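Local coordinates for envelope protein (PDB 7DDA) that belongs to the white spot syndrome virus envelope and, through its C-terminal domain, binds sulfate at sites thought to account for heparin binding, at residues 126-136 and 147-156. Numbering follows the deposited sequence.
Sequences ANTNIGVAENN and KYGFLIPKQP. With SO4 (sulfate ion), chain B.
Ala133 and Glu134 form a beta bulge in strand 131-135, both set against the single residue Gly149. Ala133 N donates to Gly149 O (2.9 Å), while Gly149 N returns its bond to O of the next residue along, Glu134. The extra residue brings both CB atoms toward strand 145-153; Glu134 bends back over Gly149, and its OE1 forms a salt bridge with Lys97. Regular pairing resumes with Val132 opposite Phe150, and the next pair, Gly131 and Leu151, is joined by two backbone bonds, the shorter from Leu151 N to Gly131 O (2.7 Å). Strands 131-135 and 145-153 form an antiparallel hairpin at one side of a four-stranded sheet in a beta sandwich, and Val132 carries backbone bonding on to the second subunit. Phe150 and Tyr148 point inward to strands 110-120 and 160-170; a chi1 of -58° turns Ile130 CG1 beside the backbone N and leaves CG2 on the side of Phe150, 3.8 Å from its CD1. Tyr148 reaches back across the hairpin, its OH donating to Asn136 O (2.8 Å) on a lone pair in the carbonyl plane. Asn135 OD1 sits at the ring's edge, 3.3 Å from Tyr148 CE1, with amide and ring planes 79° apart. Beyond the strands, Gln155 folds at chi2 (-70°), and NE2 gives a nearly straight bond to Asn127 O (3.0 Å) while also donating to Pro153 O. Asn127 lays its amide against Pro153 CG, and its OD1 accepts from Asn129 N in an Asx turn. At the far end, a sulfate ion accepts from Lys147 N through O3 (2.7 Å), beside the Asn136 amide, consistent with an anion site.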
ATOM      1  N   ALA A 126      -8.470 -15.416   9.571  1.00 25.84           N
ATOM      2  CA  ALA A 126      -7.336 -16.191   9.096  1.00 24.48           C
ATOM      3  C   ALA A 126      -6.055 -15.367   9.172  1.00 21.18           C
ATOM      4  O   ALA A 126      -6.072 -14.144   9.059  1.00 27.98           O
ATOM      5  CB  ALA A 126      -7.569 -16.664   7.657  1.00 21.73           C
ATOM      6  N   ASN A 127      -4.942 -16.050   9.385  1.00 20.07           N
ATOM      7  CA  ASN A 127      -3.649 -15.392   9.302  1.00 19.26           C
ATOM      8  C   ASN A 127      -3.435 -14.887   7.881  1.00 20.65           C
ATOM      9  O   ASN A 127      -3.666 -15.616   6.915  1.00 24.55           O
ATOM     10  CB  ASN A 127      -2.568 -16.384   9.714  1.00 18.71           C
ATOM     11  CG  ASN A 127      -1.180 -15.815   9.639  1.00 23.55           C
ATOM     12  OD1 ASN A 127      -0.976 -14.640   9.349  1.00 27.27           O
ATOM     13  ND2 ASN A 127      -0.202 -16.654   9.932  1.00 30.75           N
ATOM     14  N   THR A 128      -3.034 -13.623   7.741  1.00 19.11           N
ATOM     15  CA  THR A 128      -2.780 -13.057   6.418  1.00 21.53           C
ATOM     16  C   THR A 128      -1.363 -12.520   6.272  1.00 21.00           C
ATOM     17  O   THR A 128      -1.081 -11.814   5.303  1.00 22.04           O
ATOM     18  CB  THR A 128      -3.791 -11.954   6.057  1.00 18.03           C
ATOM     19  OG1 THR A 128      -3.825 -10.955   7.079  1.00 20.48           O
ATOM     20  CG2 THR A 128      -5.188 -12.525   5.852  1.00 21.64           C
ATOM     21  N   ASN A 129      -0.468 -12.840   7.200  1.00 20.87           N
ATOM     22  CA  ASN A 129       0.951 -12.602   6.985  1.00 19.10           C
ATOM     23  C   ASN A 129       1.418 -13.216   5.663  1.00 22.95           C
ATOM     24  O   ASN A 129       0.994 -14.308   5.275  1.00 26.99           O
ATOM     25  CB  ASN A 129       1.755 -13.192   8.137  1.00 20.27           C
ATOM     26  CG  ASN A 129       1.633 -12.382   9.410  1.00 23.17           C
ATOM     27  OD1 ASN A 129       1.169 -11.248   9.394  1.00 21.19           O
ATOM     28  ND2 ASN A 129       2.067 -12.961  10.524  1.00 20.48           N
ATOM     29  N   ILE A 130       2.297 -12.503   4.973  1.00 19.71           N
ATOM     30  CA  ILE A 130       2.909 -12.966   3.739  1.00 18.81           C
ATOM     31  C   ILE A 130       4.413 -12.996   3.937  1.00 21.55           C
ATOM     32  O   ILE A 130       5.011 -11.989   4.322  1.00 22.82           O
ATOM     33  CB  ILE A 130       2.549 -12.049   2.563  1.00 19.99           C
ATOM     34  CG1 ILE A 130       1.032 -11.993   2.406  1.00 16.37           C
ATOM     35  CG2 ILE A 130       3.249 -12.536   1.298  1.00 18.45           C
ATOM     36  CD1 ILE A 130       0.589 -11.074   1.361  1.00 19.13           C
ATOM     37  N   GLY A 131       5.028 -14.148   3.669  1.00 27.11           N
ATOM     38  CA  GLY A 131       6.476 -14.253   3.686  1.00 22.73           C
ATOM     39  C   GLY A 131       7.031 -13.985   2.300  1.00 23.16           C
ATOM     40  O   GLY A 131       6.532 -14.521   1.307  1.00 22.39           O
ATOM     41  N   VAL A 132       8.055 -13.140   2.238  1.00 26.28           N
ATOM     42  CA  VAL A 132       8.739 -12.833   0.983  1.00 26.05           C
ATOM     43  C   VAL A 132       9.797 -13.892   0.725  1.00 23.44           C
ATOM     44  O   VAL A 132      10.554 -14.260   1.628  1.00 27.68           O
ATOM     45  CB  VAL A 132       9.366 -11.429   1.030  1.00 28.68           C
ATOM     46  CG1 VAL A 132       9.977 -11.060  -0.332  1.00 27.04           C
ATOM     47  CG2 VAL A 132       8.324 -10.403   1.426  1.00 23.20           C
ATOM     48  N   ALA A 133       9.843 -14.397  -0.503  1.00 24.02           N
ATOM     49  CA  ALA A 133      10.853 -15.382  -0.881  1.00 23.29           C
ATOM     50  C   ALA A 133      11.711 -14.791  -1.990  1.00 19.01           C
ATOM     51  O   ALA A 133      12.494 -13.872  -1.736  1.00 19.49           O
ATOM     52  CB  ALA A 133      10.207 -16.705  -1.312  1.00 15.88           C
ATOM     53  N   GLU A 134      11.561 -15.292  -3.218  1.00 20.87           N
ATOM     54  CA  GLU A 134      12.222 -14.673  -4.363  1.00 19.05           C
ATOM     55  C   GLU A 134      11.836 -13.204  -4.472  1.00 19.05           C
ATOM     56  O   GLU A 134      10.659 -12.842  -4.373  1.00 20.94           O
ATOM     57  CB  GLU A 134      11.844 -15.388  -5.654  1.00 17.56           C
ATOM     58  CG  GLU A 134      12.410 -16.783  -5.813  1.00 19.75           C
ATOM     59  CD  GLU A 134      11.522 -17.858  -5.219  1.00 24.56           C
ATOM     60  OE1 GLU A 134      10.673 -17.545  -4.361  1.00 25.33           O
ATOM     61  OE2 GLU A 134      11.660 -19.022  -5.638  1.00 33.70           O
ATOM     62  N   ASN A 135      12.838 -12.359  -4.695  1.00 16.31           N
ATOM     63  CA  ASN A 135      12.608 -10.930  -4.862  1.00 18.13           C
ATOM     64  C   ASN A 135      13.794 -10.346  -5.615  1.00 20.49           C
ATOM     65  O   ASN A 135      14.877 -10.222  -5.046  1.00 25.50           O
ATOM     66  CB  ASN A 135      12.443 -10.255  -3.507  1.00 21.07           C
ATOM     67  CG  ASN A 135      11.932  -8.850  -3.627  1.00 24.00           C
ATOM     68  OD1 ASN A 135      12.227  -8.150  -4.591  1.00 26.35           O
ATOM     69  ND2 ASN A 135      11.164  -8.417  -2.639  1.00 31.80           N
ATOM     70  N   ASN A 136      13.590  -9.945  -6.863  1.00 25.14           N
ATOM     71  CA  ASN A 136      14.669  -9.351  -7.648  1.00 21.81           C
ATOM     72  C   ASN A 136      14.735  -7.847  -7.386  1.00 23.06           C
ATOM     73  O   ASN A 136      13.877  -7.079  -7.840  1.00 23.42           O
ATOM     74  CB  ASN A 136      14.469  -9.653  -9.131  1.00 19.65           C
ATOM     75  CG  ASN A 136      15.635  -9.186  -9.979  1.00 24.98           C
ATOM     76  OD1 ASN A 136      16.478  -8.414  -9.526  1.00 26.96           O
ATOM     77  ND2 ASN A 136      15.709  -9.681 -11.207  1.00 23.92           N
ATOM     78  N   LYS A 147      11.674 -12.226 -10.665  1.00 15.71           N
ATOM     79  CA  LYS A 147      10.843 -13.245 -10.032  1.00 16.33           C
ATOM     80  C   LYS A 147      10.496 -12.824  -8.609  1.00 18.60           C
ATOM     81  O   LYS A 147      11.383 -12.434  -7.840  1.00 18.16           O
ATOM     82  CB  LYS A 147      11.544 -14.607 -10.029  1.00 13.72           C
ATOM     83  CG  LYS A 147      11.858 -15.108 -11.432  1.00 16.42           C
ATOM     84  CD  LYS A 147      12.221 -16.591 -11.480  1.00 18.56           C
ATOM     85  CE  LYS A 147      13.429 -16.924 -10.618  1.00 13.99           C
ATOM     86  NZ  LYS A 147      14.678 -16.273 -11.043  1.00 13.69           N
ATOM     87  N   TYR A 148       9.212 -12.941  -8.254  1.00 18.17           N
ATOM     88  CA  TYR A 148       8.701 -12.510  -6.956  1.00 16.07           C
ATOM     89  C   TYR A 148       7.881 -13.633  -6.338  1.00 18.01           C
ATOM     90  O   TYR A 148       6.860 -14.044  -6.896  1.00 21.12           O
ATOM     91  CB  TYR A 148       7.898 -11.218  -7.126  1.00 15.85           C
ATOM     92  CG  TYR A 148       8.827 -10.176  -7.724  1.00 19.13           C
ATOM     93  CD1 TYR A 148       9.788  -9.548  -6.934  1.00 20.24           C
ATOM     94  CD2 TYR A 148       8.820  -9.899  -9.083  1.00 18.56           C
ATOM     95  CE1 TYR A 148      10.683  -8.653  -7.467  1.00 20.05           C
ATOM     96  CE2 TYR A 148       9.725  -8.992  -9.632  1.00 19.78           C
ATOM     97  CZ  TYR A 148      10.648  -8.379  -8.818  1.00 20.43           C
ATOM     98  OH  TYR A 148      11.539  -7.475  -9.342  1.00 25.87           O
ATOM     99  N   GLY A 149       8.341 -14.148  -5.203  1.00 17.05           N
ATOM    100  CA  GLY A 149       7.744 -15.316  -4.573  1.00 17.78           C
ATOM    101  C   GLY A 149       7.142 -14.987  -3.216  1.00 19.13           C
ATOM    102  O   GLY A 149       7.734 -14.252  -2.422  1.00 18.73           O
ATOM    103  N   PHE A 150       5.974 -15.560  -2.952  1.00 18.16           N
ATOM    104  CA  PHE A 150       5.251 -15.274  -1.727  1.00 16.88           C
ATOM    105  C   PHE A 150       4.905 -16.574  -1.023  1.00 20.06           C
ATOM    106  O   PHE A 150       4.426 -17.518  -1.658  1.00 22.42           O
ATOM    107  CB  PHE A 150       4.014 -14.451  -2.047  1.00 15.49           C
ATOM    108  CG  PHE A 150       4.331 -13.202  -2.812  1.00 18.42           C
ATOM    109  CD1 PHE A 150       4.769 -12.060  -2.149  1.00 16.50           C
ATOM    110  CD2 PHE A 150       4.255 -13.182  -4.198  1.00 15.88           C
ATOM    111  CE1 PHE A 150       5.084 -10.910  -2.849  1.00 15.00           C
ATOM    112  CE2 PHE A 150       4.572 -12.031  -4.913  1.00 16.65           C
ATOM    113  CZ  PHE A 150       4.982 -10.893  -4.238  1.00 17.60           C
ATOM    114  N   LEU A 151       5.188 -16.635   0.274  1.00 16.93           N
ATOM    115  CA  LEU A 151       4.726 -17.726   1.124  1.00 20.48           C
ATOM    116  C   LEU A 151       3.468 -17.250   1.827  1.00 20.16           C
ATOM    117  O   LEU A 151       3.514 -16.269   2.577  1.00 25.03           O
ATOM    118  CB  LEU A 151       5.783 -18.106   2.156  1.00 17.33           C
ATOM    119  CG  LEU A 151       5.510 -19.294   3.084  1.00 24.61           C
ATOM    120  CD1 LEU A 151       5.206 -20.602   2.342  1.00 16.36           C
ATOM    121  CD2 LEU A 151       6.671 -19.456   4.047  1.00 30.77           C
ATOM    122  N   ILE A 152       2.345 -17.899   1.568  1.00 22.41           N
ATOM    123  CA  ILE A 152       1.122 -17.459   2.243  1.00 28.83           C
ATOM    124  C   ILE A 152       0.550 -18.599   3.084  1.00 27.49           C
ATOM    125  O   ILE A 152       0.766 -19.779   2.766  1.00 23.56           O
ATOM    126  CB  ILE A 152       0.067 -16.921   1.252  1.00 24.91           C
ATOM    127  CG1 ILE A 152      -0.534 -18.047   0.422  1.00 24.44           C
ATOM    128  CG2 ILE A 152       0.644 -15.833   0.360  1.00 19.40           C
ATOM    129  CD1 ILE A 152      -1.771 -17.634  -0.342  1.00 21.28           C
ATOM    130  N   PRO A 153      -0.147 -18.297   4.180  1.00 25.07           N
ATOM    131  CA  PRO A 153      -0.930 -19.333   4.853  1.00 24.78           C
ATOM    132  C   PRO A 153      -2.084 -19.755   3.967  1.00 28.31           C
ATOM    133  O   PRO A 153      -2.589 -18.962   3.165  1.00 27.97           O
ATOM    134  CB  PRO A 153      -1.433 -18.639   6.125  1.00 24.98           C
ATOM    135  CG  PRO A 153      -0.660 -17.356   6.222  1.00 26.85           C
ATOM    136  CD  PRO A 153      -0.297 -16.987   4.825  1.00 23.78           C
ATOM    137  N   LYS A 154      -2.479 -21.024   4.095  1.00 28.67           N
ATOM    138  CA  LYS A 154      -3.711 -21.496   3.475  1.00 29.83           C
ATOM    139  C   LYS A 154      -4.859 -20.561   3.814  1.00 26.44           C
ATOM    140  O   LYS A 154      -5.047 -20.189   4.972  1.00 24.32           O
ATOM    141  CB  LYS A 154      -4.029 -22.911   3.954  1.00 36.95           C
ATOM    142  CG  LYS A 154      -5.286 -23.529   3.365  1.00 45.47           C
ATOM    143  CD  LYS A 154      -5.627 -24.825   4.122  1.00 59.37           C
ATOM    144  CE  LYS A 154      -5.482 -24.635   5.646  1.00 60.84           C
ATOM    145  NZ  LYS A 154      -5.244 -25.882   6.456  1.00 60.93           N
ATOM    146  N   GLN A 155      -5.621 -20.184   2.802  1.00 27.86           N
ATOM    147  CA  GLN A 155      -6.714 -19.244   2.958  1.00 30.40           C
ATOM    148  C   GLN A 155      -8.073 -19.904   2.750  1.00 28.92           C
ATOM    149  O   GLN A 155      -8.176 -20.971   2.135  1.00 30.20           O
ATOM    150  CB  GLN A 155      -6.550 -18.081   1.967  1.00 30.00           C
ATOM    151  CG  GLN A 155      -5.244 -17.358   2.149  1.00 24.83           C
ATOM    152  CD  GLN A 155      -5.226 -16.588   3.434  1.00 24.00           C
ATOM    153  OE1 GLN A 155      -6.244 -16.030   3.854  1.00 28.10           O
ATOM    154  NE2 GLN A 155      -4.079 -16.585   4.099  1.00 22.64           N
ATOM    155  N   PRO A 156      -9.142 -19.299   3.262  1.00 31.09           N
ATOM    156  CA  PRO A 156     -10.483 -19.766   2.902  1.00 30.72           C
ATOM    157  C   PRO A 156     -10.698 -19.641   1.405  1.00 29.33           C
ATOM    158  O   PRO A 156     -10.028 -18.869   0.719  1.00 36.61           O
ATOM    159  CB  PRO A 156     -11.414 -18.822   3.675  1.00 31.28           C
ATOM    160  CG  PRO A 156     -10.584 -18.289   4.789  1.00 32.35           C
ATOM    161  CD  PRO A 156      -9.190 -18.185   4.229  1.00 32.25           C
TER
HETATM  162  S   SO4 B 301      14.937 -12.998 -10.521  0.52 10.77           S
HETATM  163  O1  SO4 B 301      16.235 -12.748  -9.885  0.52 24.49           O
HETATM  164  O2  SO4 B 301      14.615 -11.913 -11.405  0.52 17.01           O
HETATM  165  O3  SO4 B 301      13.966 -13.036  -9.438  0.52 24.41           O
HETATM  166  O4  SO4 B 301      14.958 -14.262 -11.206  0.52 11.60           O